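Local coordinates for aldehyde dehydrogenase family protein (Pseudomonas syringae pv. tomato, PDB 5IUV) that probably oxidises indole-3-acetaldehyde to the auxin indole-3-acetic acid with NAD+ as cofactor, as a member of the aldehyde dehydrogenase family, at residues 49-54 with 219-224; 57-62 with 229-234; 165-170 with 193-198. One frame throughout, in Å; residues are numbered along the deposited sequence.

Contact 1: residues 49-54 with 219-224; sequences AKVASC and VLPGYG. With NAD (nicotinamide-adenine-dinucleotide), chain C.
A single water gathers three groups where 49-54 meets 219-224: it donates to Cys-54 O at 2.6 Å, accepts from Tyr-223 N at 2.9 Å, and is hydrogen-bonded to Ser-53 OG at 2.7 Å. The serine hydroxyl reaches it with OG anti to the backbone N (chi1 -176°), a turn that also lays OG obliquely against the Tyr-223 ring, 3.7 Å from CE2. Beside the water lies the one direct hydrogen bond between the segments, from Cys-54 N to Pro-221 O at 3.1 Å; it is fairly straight, 159° at the hydrogen, and tilted slightly from the carbonyl plane. Gly-222, at phi 148°, brings its CA to 4.1 Å from Cys-54 N as the loop passes 53-54. On the apolar side, the Val-51 side chain lies aslant the Pro-221 ring, Val-51 CG1 3.6 Å from Pro-221 CB, while Cys-54 SG touches Leu-220 CD2 and Pro-221 CD. Ile-201 of helix 198-210 touches both Val-51 and Pro-221. Beyond the loop, Gly-222 O accepts from Lys-191 NZ, which is also hydrogen-bonded to NAD, and Gly-224 CA approaches the adenine at C4A. The arrangement belongs to the NAD-binding domain of the aldehyde dehydrogenase fold: a loop after a parallel strand, leading into the helix beside the adenine, packed against an antiparallel hairpin.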
loop_
_atom_site.group_PDB
_atom_site.type_symbol
_atom_site.label_atom_id
_atom_site.label_comp_id
_atom_site.label_asym_id
_atom_site.label_seq_id
_atom_site.Cartn_x
_atom_site.Cartn_y
_atom_site.Cartn_z
ATOM N N ALA A 49 43.939 17.388 10.434
ATOM C CA ALA A 49 44.265 17.317 9.018
ATOM C C ALA A 49 44.062 18.650 8.335
ATOM O O ALA A 49 43.283 19.489 8.797
ATOM C CB ALA A 49 43.418 16.258 8.325
ATOM N N LYS A 50 44.764 18.838 7.224
ATOM C CA LYS A 50 44.456 19.932 6.324
ATOM C C LYS A 50 43.498 19.370 5.283
ATOM O O LYS A 50 43.834 18.448 4.543
ATOM C CB LYS A 50 45.725 20.517 5.703
ATOM C CG LYS A 50 46.611 21.249 6.724
ATOM C CD LYS A 50 47.679 22.110 6.058
ATOM C CE LYS A 50 48.478 22.906 7.089
ATOM N NZ LYS A 50 47.684 23.981 7.745
ATOM N N VAL A 51 42.285 19.911 5.265
ATOM C CA VAL A 51 41.201 19.367 4.462
ATOM C C VAL A 51 40.934 20.225 3.231
ATOM O O VAL A 51 40.928 21.448 3.323
ATOM C CB VAL A 51 39.910 19.256 5.303
ATOM C CG1 VAL A 51 38.730 18.790 4.456
ATOM C CG2 VAL A 51 40.137 18.328 6.488
ATOM N N ALA A 52 40.705 19.581 2.087
ATOM C CA ALA A 52 40.430 20.296 0.844
ATOM C C ALA A 52 39.270 21.276 1.012
ATOM O O ALA A 52 38.219 20.923 1.545
ATOM C CB ALA A 52 40.134 19.311 -0.278
ATOM N N SER A 53 39.480 22.519 0.595
ATOM C CA SER A 53 38.439 23.535 0.672
ATOM C C SER A 53 37.835 23.752 -0.711
ATOM O O SER A 53 38.307 24.595 -1.470
ATOM C CB SER A 53 39.000 24.851 1.232
ATOM O OG SER A 53 37.973 25.810 1.402
ATOM N N CYS A 54 36.797 22.981 -1.039
ATOM C CA CYS A 54 36.210 23.026 -2.371
ATOM C C CYS A 54 35.381 24.285 -2.613
ATOM O O CYS A 54 34.923 24.933 -1.670
ATOM C CB CYS A 54 35.350 21.782 -2.608
ATOM S SG CYS A 54 36.315 20.265 -2.530
ATOM N N VAL A 219 32.401 13.267 -2.836
ATOM C CA VAL A 219 32.377 13.984 -1.558
ATOM C C VAL A 219 33.180 15.286 -1.634
ATOM O O VAL A 219 34.370 15.272 -1.959
ATOM C CB VAL A 219 32.936 13.117 -0.413
ATOM C CG1 VAL A 219 32.935 13.905 0.904
ATOM C CG2 VAL A 219 32.115 11.832 -0.274
ATOM N N LEU A 220 32.530 16.402 -1.329
ATOM C CA LEU A 220 33.178 17.712 -1.406
ATOM C C LEU A 220 33.223 18.428 -0.054
ATOM O O LEU A 220 32.267 19.105 0.329
ATOM C CB LEU A 220 32.456 18.596 -2.421
ATOM C CG LEU A 220 32.307 18.054 -3.842
ATOM C CD1 LEU A 220 31.607 19.086 -4.738
ATOM C CD2 LEU A 220 33.671 17.664 -4.406
ATOM N N PRO A 221 34.334 18.274 0.683
ATOM C CA PRO A 221 34.472 19.058 1.914
ATOM C C PRO A 221 34.683 20.534 1.581
ATOM O O PRO A 221 35.161 20.857 0.492
ATOM C CB PRO A 221 35.702 18.447 2.592
ATOM C CG PRO A 221 36.484 17.834 1.472
ATOM C CD PRO A 221 35.481 17.376 0.457
ATOM N N GLY A 222 34.298 21.416 2.491
ATOM C CA GLY A 222 34.415 22.843 2.251
ATOM C C GLY A 222 33.305 23.618 2.931
ATOM O O GLY A 222 32.426 23.028 3.549
ATOM N N TYR A 223 33.348 24.944 2.816
ATOM C CA TYR A 223 32.406 25.803 3.521
ATOM C C TYR A 223 31.033 25.818 2.869
ATOM O O TYR A 223 30.902 25.585 1.669
ATOM C CB TYR A 223 32.957 27.225 3.609
ATOM C CG TYR A 223 34.258 27.295 4.365
ATOM C CD1 TYR A 223 34.290 27.095 5.738
ATOM C CD2 TYR A 223 35.456 27.539 3.708
ATOM C CE1 TYR A 223 35.483 27.147 6.442
ATOM C CE2 TYR A 223 36.658 27.594 4.407
ATOM C CZ TYR A 223 36.660 27.394 5.770
ATOM O OH TYR A 223 37.843 27.450 6.468
ATOM N N GLY A 224 30.013 26.091 3.677
ATOM C CA GLY A 224 28.658 26.199 3.169
ATOM C C GLY A 224 28.507 27.316 2.156
ATOM O O GLY A 224 27.871 27.143 1.114
HETATM P PA NAD C . 23.990 25.021 9.271
HETATM O O1A NAD C . 22.650 25.444 8.805
HETATM O O2A NAD C . 24.895 26.167 9.677
HETATM O O5B NAD C . 24.708 24.162 8.160
HETATM C C5B NAD C . 24.360 22.812 7.788
HETATM C C4B NAD C . 25.136 22.482 6.538
HETATM O O4B NAD C . 24.833 23.465 5.525
HETATM C C3B NAD C . 26.664 22.443 6.642
HETATM O O3B NAD C . 27.203 21.418 5.814
HETATM C C2B NAD C . 27.075 23.826 6.132
HETATM O O2B NAD C . 28.404 23.842 5.619
HETATM C C1B NAD C . 26.026 24.049 5.047
HETATM N N9A NAD C . 25.748 25.434 4.677
HETATM C C8A NAD C . 25.926 26.560 5.437
HETATM N N7A NAD C . 25.677 27.681 4.804
HETATM C C5A NAD C . 25.282 27.261 3.538
HETATM C C6A NAD C . 24.831 27.967 2.403
HETATM N N6A NAD C . 24.770 29.301 2.329
HETATM N N1A NAD C . 24.461 27.240 1.321
HETATM C C2A NAD C . 24.561 25.908 1.374
HETATM N N3A NAD C . 24.983 25.136 2.379
HETATM C C4A NAD C . 25.322 25.880 3.448
HETATM O O3 NAD C . 23.822 24.043 10.533
HETATM P PN NAD C . 24.854 23.308 11.517
HETATM O O1N NAD C . 25.357 24.344 12.450
HETATM O O2N NAD C . 25.826 22.537 10.707
HETATM O O5D NAD C . 23.929 22.236 12.257
HETATM C C5D NAD C . 23.094 22.583 13.383
HETATM C C4D NAD C . 21.667 22.670 12.900
HETATM O O4D NAD C . 21.270 21.396 12.341
HETATM C C3D NAD C . 20.635 22.962 13.982
HETATM O O3D NAD C . 19.734 23.969 13.534
HETATM C C2D NAD C . 19.953 21.599 14.151
HETATM O O2D NAD C . 18.602 21.623 14.603
HETATM C C1D NAD C . 19.983 21.039 12.710
HETATM N N1N NAD C . 19.842 19.522 12.721
HETATM C C2N NAD C . 18.628 19.026 12.186
HETATM C C3N NAD C . 18.428 17.657 12.095
HETATM C C7N NAD C . 17.132 17.060 11.605
HETATM O O7N NAD C . 16.134 17.793 11.444
HETATM N N7N NAD C . 17.074 15.758 11.471
HETATM C C4N NAD C . 19.428 16.800 12.557
HETATM C C5N NAD C . 20.598 17.311 13.109
HETATM C C6N NAD C . 20.789 18.681 13.177
HETATM O O HOH W 1 35.362 25.684 0.825
#

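Contact 2: residues 57-62 with 229-234; sequences ADAQRA and KALALH. With NAD (nicotinamide-adenine-dinucleotide), chain C.
The methyl group of Ala-59 sits over the helix that ends near residue 232, its CB meeting Ala-230 CB and Leu-231 CD2, each at 3.9 Å. This is helix-to-helix packing in the NAD-binding domain of the aldehyde dehydrogenase fold, in which helix 56-72 lies against helix 224-232, the helix beside the adenine. The backbones come close here: the CA atoms of Ala-59 and Leu-231 are 6.0 Å apart, and it is the alanine methyls of 59 and 230 that meet between them. Leu-231 reaches the contact with the end of its chain, its CD2 methyl against Ala-59, and it also packs on Val-63, Val-189 and Lys-191, so it touches both helix 56-72 and strand 187-191.

The opposite helix ends soon after, and the chain turns so that His-234 projects toward helix 56-72. With CG anti to its backbone N (chi1 -157°), the imidazole extends toward Gln-60. The chain of Gln-60 is bent at chi2, and the two side chains cross at about a right angle, the amide coming up to the NE2 edge of the ring with the planes 27° apart. Both flat groups have further partners that limit their rotation: Gln-60 NE2 is hydrogen-bonded to Glu-64 OE2, and His-234 ND1 pairs with Asp-236 N. The latter bond makes ND1 the acceptor and is consistent with a proton on NE2. Elsewhere on helix 224-232, Lys-229 N lies 3.4 Å from C2A of the NAD adenine. Across the helix pair the polar link is His-234 NE2 to Gln-60 OE1 at 2.8 Å, bent to 140° at the hydrogen, with the donor well above the carbonyl plane.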
loop_
_atom_site.group_PDB
_atom_site.type_symbol
_atom_site.label_atom_id
_atom_site.label_comp_id
_atom_site.label_asym_id
_atom_site.label_seq_id
_atom_site.Cartn_x
_atom_site.Cartn_y
_atom_site.Cartn_z
ATOM N N ALA A 57 34.078 25.487 -8.708
ATOM C CA ALA A 57 34.701 24.676 -9.756
ATOM C C ALA A 57 34.653 23.186 -9.427
ATOM O O ALA A 57 34.468 22.336 -10.309
ATOM C CB ALA A 57 36.139 25.116 -9.984
ATOM N N ASP A 58 34.827 22.869 -8.149
ATOM C CA ASP A 58 34.797 21.484 -7.709
ATOM C C ASP A 58 33.375 20.926 -7.740
ATOM O O ASP A 58 33.175 19.753 -8.070
ATOM C CB ASP A 58 35.406 21.367 -6.312
ATOM C CG ASP A 58 36.784 21.997 -6.234
ATOM O OD1 ASP A 58 37.730 21.439 -6.833
ATOM O OD2 ASP A 58 36.917 23.063 -5.596
ATOM N N ALA A 59 32.398 21.766 -7.401
ATOM C CA ALA A 59 30.995 21.402 -7.546
ATOM C C ALA A 59 30.694 21.044 -8.997
ATOM O O ALA A 59 30.040 20.044 -9.274
ATOM C CB ALA A 59 30.085 22.537 -7.082
ATOM N N GLN A 60 31.176 21.869 -9.921
ATOM C CA GLN A 60 30.987 21.608 -11.343
ATOM C C GLN A 60 31.564 20.259 -11.761
ATOM O O GLN A 60 30.903 19.489 -12.460
ATOM C CB GLN A 60 31.617 22.718 -12.181
ATOM C CG GLN A 60 31.496 22.492 -13.684
ATOM C CD GLN A 60 30.045 22.458 -14.167
ATOM O OE1 GLN A 60 29.181 23.171 -13.651
ATOM N NE2 GLN A 60 29.782 21.634 -15.171
ATOM N N ARG A 61 32.793 19.964 -11.341
ATOM C CA ARG A 61 33.406 18.706 -11.735
ATOM C C ARG A 61 32.687 17.522 -11.096
ATOM O O ARG A 61 32.513 16.485 -11.731
ATOM C CB ARG A 61 34.896 18.667 -11.375
ATOM C CG ARG A 61 35.600 17.437 -11.938
ATOM C CD ARG A 61 37.107 17.635 -12.105
ATOM N NE ARG A 61 37.845 17.631 -10.844
ATOM C CZ ARG A 61 38.333 16.534 -10.270
ATOM N NH1 ARG A 61 38.144 15.347 -10.834
ATOM N NH2 ARG A 61 39.008 16.622 -9.128
ATOM N N ALA A 62 32.266 17.676 -9.845
ATOM C CA ALA A 62 31.593 16.576 -9.156
ATOM C C ALA A 62 30.233 16.282 -9.796
ATOM O O ALA A 62 29.825 15.121 -9.913
ATOM C CB ALA A 62 31.429 16.894 -7.677
ATOM N N LYS A 229 26.713 26.325 -1.261
ATOM C CA LYS A 229 25.941 27.255 -2.075
ATOM C C LYS A 229 26.011 26.918 -3.562
ATOM O O LYS A 229 24.995 26.975 -4.265
ATOM C CB LYS A 229 26.441 28.691 -1.848
ATOM C CG LYS A 229 25.756 29.743 -2.713
ATOM C CD LYS A 229 26.345 31.125 -2.439
ATOM C CE LYS A 229 25.520 32.221 -3.087
ATOM N NZ LYS A 229 25.986 33.580 -2.685
ATOM N N ALA A 230 27.206 26.577 -4.039
ATOM C CA ALA A 230 27.407 26.242 -5.449
ATOM C C ALA A 230 26.572 25.037 -5.878
ATOM O O ALA A 230 26.012 25.015 -6.980
ATOM C CB ALA A 230 28.893 25.986 -5.728
ATOM N N LEU A 231 26.491 24.035 -5.010
ATOM C CA LEU A 231 25.665 22.863 -5.282
ATOM C C LEU A 231 24.178 23.220 -5.314
ATOM O O LEU A 231 23.441 22.753 -6.178
ATOM C CB LEU A 231 25.924 21.768 -4.237
ATOM C CG LEU A 231 27.253 21.001 -4.340
ATOM C CD1 LEU A 231 27.478 20.116 -3.112
ATOM C CD2 LEU A 231 27.297 20.161 -5.611
ATOM N N ALA A 232 23.742 24.044 -4.368
ATOM C CA ALA A 232 22.336 24.436 -4.286
ATOM C C ALA A 232 21.901 25.308 -5.466
ATOM O O ALA A 232 20.725 25.317 -5.847
ATOM C CB ALA A 232 22.072 25.155 -2.982
ATOM N N LEU A 233 22.845 26.034 -6.050
ATOM C CA LEU A 233 22.555 26.867 -7.218
ATOM C C LEU A 233 22.845 26.165 -8.545
ATOM O O LEU A 233 22.640 26.747 -9.611
ATOM C CB LEU A 233 23.365 28.165 -7.159
ATOM C CG LEU A 233 22.921 29.231 -6.164
ATOM C CD1 LEU A 233 24.017 30.276 -5.986
ATOM C CD2 LEU A 233 21.634 29.880 -6.656
ATOM N N HIS A 234 23.334 24.931 -8.495
ATOM C CA HIS A 234 23.785 24.283 -9.730
ATOM C C HIS A 234 22.616 23.943 -10.652
ATOM O O HIS A 234 21.602 23.416 -10.208
ATOM C CB HIS A 234 24.596 23.020 -9.435
ATOM C CG HIS A 234 25.507 22.632 -10.558
ATOM N ND1 HIS A 234 25.053 22.015 -11.704
ATOM C CD2 HIS A 234 26.840 22.802 -10.725
ATOM C CE1 HIS A 234 26.071 21.810 -12.524
ATOM N NE2 HIS A 234 27.167 22.276 -11.952
HETATM P PA NAD C . 23.990 25.021 9.271
HETATM O O1A NAD C . 22.650 25.444 8.805
HETATM O O2A NAD C . 24.895 26.167 9.677
HETATM O O5B NAD C . 24.708 24.162 8.160
HETATM C C5B NAD C . 24.360 22.812 7.788
HETATM C C4B NAD C . 25.136 22.482 6.538
HETATM O O4B NAD C . 24.833 23.465 5.525
HETATM C C3B NAD C . 26.664 22.443 6.642
HETATM O O3B NAD C . 27.203 21.418 5.814
HETATM C C2B NAD C . 27.075 23.826 6.132
HETATM O O2B NAD C . 28.404 23.842 5.619
HETATM C C1B NAD C . 26.026 24.049 5.047
HETATM N N9A NAD C . 25.748 25.434 4.677
HETATM C C8A NAD C . 25.926 26.560 5.437
HETATM N N7A NAD C . 25.677 27.681 4.804
HETATM C C5A NAD C . 25.282 27.261 3.538
HETATM C C6A NAD C . 24.831 27.967 2.403
HETATM N N6A NAD C . 24.770 29.301 2.329
HETATM N N1A NAD C . 24.461 27.240 1.321
HETATM C C2A NAD C . 24.561 25.908 1.374
HETATM N N3A NAD C . 24.983 25.136 2.379
HETATM C C4A NAD C . 25.322 25.880 3.448
HETATM O O3 NAD C . 23.822 24.043 10.533
HETATM P PN NAD C . 24.854 23.308 11.517
HETATM O O1N NAD C . 25.357 24.344 12.450
HETATM O O2N NAD C . 25.826 22.537 10.707
HETATM O O5D NAD C . 23.929 22.236 12.257
HETATM C C5D NAD C . 23.094 22.583 13.383
HETATM C C4D NAD C . 21.667 22.670 12.900
HETATM O O4D NAD C . 21.270 21.396 12.341
HETATM C C3D NAD C . 20.635 22.962 13.982
HETATM O O3D NAD C . 19.734 23.969 13.534
HETATM C C2D NAD C . 19.953 21.599 14.151
HETATM O O2D NAD C . 18.602 21.623 14.603
HETATM C C1D NAD C . 19.983 21.039 12.710
HETATM N N1N NAD C . 19.842 19.522 12.721
HETATM C C2N NAD C . 18.628 19.026 12.186
HETATM C C3N NAD C . 18.428 17.657 12.095
HETATM C C7N NAD C . 17.132 17.060 11.605
HETATM O O7N NAD C . 16.134 17.793 11.444
HETATM N N7N NAD C . 17.074 15.758 11.471
HETATM C C4N NAD C . 19.428 16.800 12.557
HETATM C C5N NAD C . 20.598 17.311 13.109
HETATM C C6N NAD C . 20.789 18.681 13.177
#

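Contact 3: residues 165-170 with 193-198; sequences VPWNFP and SEKSPL. With NAD (nicotinamide-adenine-dinucleotide), chain C.
Two loops run past each other between 165-170 and 193-198, with Pro-166 CA 5.0 Å from Ser-193 CA; the second is folded into a type I beta turn from Ser-193 to Ser-196. Each follows a parallel strand and precedes a helix, the place where Rossmann-like domains such as that of aldehyde dehydrogenases receive the dinucleotide. A water bridges the backbones, donating to Pro-166 O, accepting from Ser-193 N and bonding to Ser-196 OG. Ser-193 OG closes an ST turn by accepting from Lys-195 N at 3.0 Å, and lies at the edge of the Trp-167 ring, in its plane. The indole emerges between the backbone N and carbonyl carbon (chi1 52°), which carries it alongside Lys-195, whose CD comes within 3.3 Å of Trp-167 CD1. Ser-196 OG presses on the tryptophan from the other end of the turn, 3.2 Å from Trp-167 CB, and touches the Pro-170 ring at CG. From 165-170 the cofactor receives a weak hydrogen bond, Trp-167 NE1 to phosphate oxygen O1N, while Val-165 O accepts from NAD O3B at 2.7 Å. Asn-168, which binds indole-3-acetate in a structure of this protein, has OD1 3.2 Å from NAD C5N; its ND2 is bonded to Glu-300 O. From 193-198 comes Glu-194: its bend at chi2 (-89°) turns the carboxylate to the adenosine ribose, where OE1 accepts from NAD O2B at 2.7 Å.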
loop_
_atom_site.group_PDB
_atom_site.type_symbol
_atom_site.label_atom_id
_atom_site.label_comp_id
_atom_site.label_asym_id
_atom_site.label_seq_id
_atom_site.Cartn_x
_atom_site.Cartn_y
_atom_site.Cartn_z
ATOM N N VAL A 165 24.892 18.187 4.817
ATOM C CA VAL A 165 24.641 17.640 6.150
ATOM C C VAL A 165 25.414 18.397 7.242
ATOM O O VAL A 165 26.391 19.090 6.946
ATOM C CB VAL A 165 24.989 16.133 6.187
ATOM C CG1 VAL A 165 24.055 15.357 5.250
ATOM C CG2 VAL A 165 26.448 15.903 5.814
ATOM N N PRO A 166 24.960 18.287 8.506
ATOM C CA PRO A 166 25.554 19.049 9.603
ATOM C C PRO A 166 26.607 18.268 10.378
ATOM O O PRO A 166 26.982 17.160 9.986
ATOM C CB PRO A 166 24.350 19.340 10.495
ATOM C CG PRO A 166 23.559 18.067 10.390
ATOM C CD PRO A 166 23.753 17.568 8.960
ATOM N N TRP A 167 27.046 18.833 11.496
ATOM C CA TRP A 167 28.183 18.285 12.231
ATOM C C TRP A 167 27.817 17.496 13.490
ATOM O O TRP A 167 28.696 16.903 14.110
ATOM C CB TRP A 167 29.141 19.421 12.612
ATOM C CG TRP A 167 28.451 20.559 13.317
ATOM C CD1 TRP A 167 28.044 21.739 12.764
ATOM C CD2 TRP A 167 28.069 20.612 14.699
ATOM N NE1 TRP A 167 27.447 22.529 13.718
ATOM C CE2 TRP A 167 27.443 21.859 14.912
ATOM C CE3 TRP A 167 28.197 19.729 15.775
ATOM C CZ2 TRP A 167 26.947 22.243 16.153
ATOM C CZ3 TRP A 167 27.696 20.109 17.008
ATOM C CH2 TRP A 167 27.086 21.360 17.189
ATOM N N ASN A 168 26.542 17.473 13.885
ATOM C CA ASN A 168 26.218 16.901 15.194
ATOM C C ASN A 168 26.129 15.374 15.172
ATOM O O ASN A 168 26.449 14.721 16.167
ATOM C CB ASN A 168 24.927 17.503 15.754
ATOM C CG ASN A 168 23.705 17.145 14.934
ATOM O OD1 ASN A 168 23.756 17.095 13.703
ATOM N ND2 ASN A 168 22.593 16.896 15.616
ATOM N N PHE A 169 25.695 14.816 14.045
ATOM C CA PHE A 169 25.801 13.380 13.787
ATOM C C PHE A 169 26.337 13.177 12.370
ATOM O O PHE A 169 25.583 12.772 11.485
ATOM C CB PHE A 169 24.450 12.668 13.922
ATOM C CG PHE A 169 23.861 12.699 15.301
ATOM C CD1 PHE A 169 24.176 11.720 16.229
ATOM C CD2 PHE A 169 22.947 13.680 15.657
ATOM C CE1 PHE A 169 23.620 11.741 17.500
ATOM C CE2 PHE A 169 22.382 13.700 16.921
ATOM C CZ PHE A 169 22.717 12.729 17.842
ATOM N N PRO A 170 27.635 13.450 12.153
ATOM C CA PRO A 170 28.188 13.556 10.792
ATOM C C PRO A 170 27.949 12.317 9.934
ATOM O O PRO A 170 27.375 12.420 8.846
ATOM C CB PRO A 170 29.694 13.755 11.033
ATOM C CG PRO A 170 29.790 14.307 12.409
ATOM C CD PRO A 170 28.661 13.682 13.186
ATOM N N SER A 193 29.637 18.986 6.707
ATOM C CA SER A 193 29.935 20.217 7.421
ATOM C C SER A 193 31.438 20.470 7.483
ATOM O O SER A 193 32.232 19.547 7.680
ATOM C CB SER A 193 29.356 20.162 8.834
ATOM O OG SER A 193 29.821 21.250 9.608
ATOM N N GLU A 194 31.829 21.727 7.328
ATOM C CA GLU A 194 33.228 22.094 7.498
ATOM C C GLU A 194 33.700 21.839 8.931
ATOM O O GLU A 194 34.898 21.783 9.190
ATOM C CB GLU A 194 33.454 23.560 7.118
ATOM C CG GLU A 194 32.795 24.567 8.049
ATOM C CD GLU A 194 31.365 24.930 7.658
ATOM O OE1 GLU A 194 30.733 24.211 6.852
ATOM O OE2 GLU A 194 30.869 25.953 8.173
ATOM N N LYS A 195 32.761 21.672 9.861
ATOM C CA LYS A 195 33.130 21.369 11.244
ATOM C C LYS A 195 33.324 19.876 11.489
ATOM O O LYS A 195 33.769 19.471 12.560
ATOM C CB LYS A 195 32.071 21.906 12.211
ATOM C CG LYS A 195 31.913 23.440 12.219
ATOM C CD LYS A 195 30.576 23.817 12.856
ATOM C CE LYS A 195 30.589 25.162 13.558
ATOM N NZ LYS A 195 30.982 26.279 12.677
ATOM N N SER A 196 32.977 19.052 10.507
ATOM C CA SER A 196 33.089 17.605 10.675
ATOM C C SER A 196 33.214 16.860 9.345
ATOM O O SER A 196 32.352 16.049 9.004
ATOM C CB SER A 196 31.878 17.076 11.445
ATOM O OG SER A 196 30.683 17.312 10.717
ATOM N N PRO A 197 34.292 17.124 8.588
ATOM C CA PRO A 197 34.401 16.554 7.241
ATOM C C PRO A 197 34.920 15.123 7.216
ATOM O O PRO A 197 34.770 14.456 6.208
ATOM C CB PRO A 197 35.414 17.479 6.557
ATOM C CG PRO A 197 36.307 17.904 7.672
ATOM C CD PRO A 197 35.427 18.015 8.899
ATOM N N LEU A 198 35.535 14.670 8.299
ATOM C CA LEU A 198 36.430 13.516 8.214
ATOM C C LEU A 198 35.764 12.177 7.877
ATOM O O LEU A 198 36.272 11.450 7.020
ATOM C CB LEU A 198 37.221 13.380 9.516
ATOM C CG LEU A 198 38.174 14.546 9.812
ATOM C CD1 LEU A 198 39.040 14.240 11.029
ATOM C CD2 LEU A 198 39.035 14.884 8.594
HETATM P PA NAD C . 23.990 25.021 9.271
HETATM O O1A NAD C . 22.650 25.444 8.805
HETATM O O2A NAD C . 24.895 26.167 9.677
HETATM O O5B NAD C . 24.708 24.162 8.160
HETATM C C5B NAD C . 24.360 22.812 7.788
HETATM C C4B NAD C . 25.136 22.482 6.538
HETATM O O4B NAD C . 24.833 23.465 5.525
HETATM C C3B NAD C . 26.664 22.443 6.642
HETATM O O3B NAD C . 27.203 21.418 5.814
HETATM C C2B NAD C . 27.075 23.826 6.132
HETATM O O2B NAD C . 28.404 23.842 5.619
HETATM C C1B NAD C . 26.026 24.049 5.047
HETATM N N9A NAD C . 25.748 25.434 4.677
HETATM C C8A NAD C . 25.926 26.560 5.437
HETATM N N7A NAD C . 25.677 27.681 4.804
HETATM C C5A NAD C . 25.282 27.261 3.538
HETATM C C6A NAD C . 24.831 27.967 2.403
HETATM N N6A NAD C . 24.770 29.301 2.329
HETATM N N1A NAD C . 24.461 27.240 1.321
HETATM C C2A NAD C . 24.561 25.908 1.374
HETATM N N3A NAD C . 24.983 25.136 2.379
HETATM C C4A NAD C . 25.322 25.880 3.448
HETATM O O3 NAD C . 23.822 24.043 10.533
HETATM P PN NAD C . 24.854 23.308 11.517
HETATM O O1N NAD C . 25.357 24.344 12.450
HETATM O O2N NAD C . 25.826 22.537 10.707
HETATM O O5D NAD C . 23.929 22.236 12.257
HETATM C C5D NAD C . 23.094 22.583 13.383
HETATM C C4D NAD C . 21.667 22.670 12.900
HETATM O O4D NAD C . 21.270 21.396 12.341
HETATM C C3D NAD C . 20.635 22.962 13.982
HETATM O O3D NAD C . 19.734 23.969 13.534
HETATM C C2D NAD C . 19.953 21.599 14.151
HETATM O O2D NAD C . 18.602 21.623 14.603
HETATM C C1D NAD C . 19.983 21.039 12.710
HETATM N N1N NAD C . 19.842 19.522 12.721
HETATM C C2N NAD C . 18.628 19.026 12.186
HETATM C C3N NAD C . 18.428 17.657 12.095
HETATM C C7N NAD C . 17.132 17.060 11.605
HETATM O O7N NAD C . 16.134 17.793 11.444
HETATM N N7N NAD C . 17.074 15.758 11.471
HETATM C C4N NAD C . 19.428 16.800 12.557
HETATM C C5N NAD C . 20.598 17.311 13.109
HETATM C C6N NAD C . 20.789 18.681 13.177
HETATM O O HOH W 2 29.016 16.654 8.228
#

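All three contacts touch the same NAD, with different chemistry. Contacts 1 and 3 are buried and each is organised around a water joining backbone to a serine hydroxyl; contact 2 is partly buried, with alanine and leucine packing beside a glutamine-histidine hydrogen bond between partly exposed residues. Contacts 1 and 2 share their elements in sequence: strand 47-52 leads to helix 56-72, and the loop 219-224 opens helix 224-232, so Leu-220 also packs on Ala-59 and Ala-62. Contact 3, nested along the chain within both, meets contact 1 where Tyr-223 lies on Glu-194. Contacts 1 and 2 approach the adenine, whereas contact 3 binds ribose and phosphate and reaches the nicotinamide.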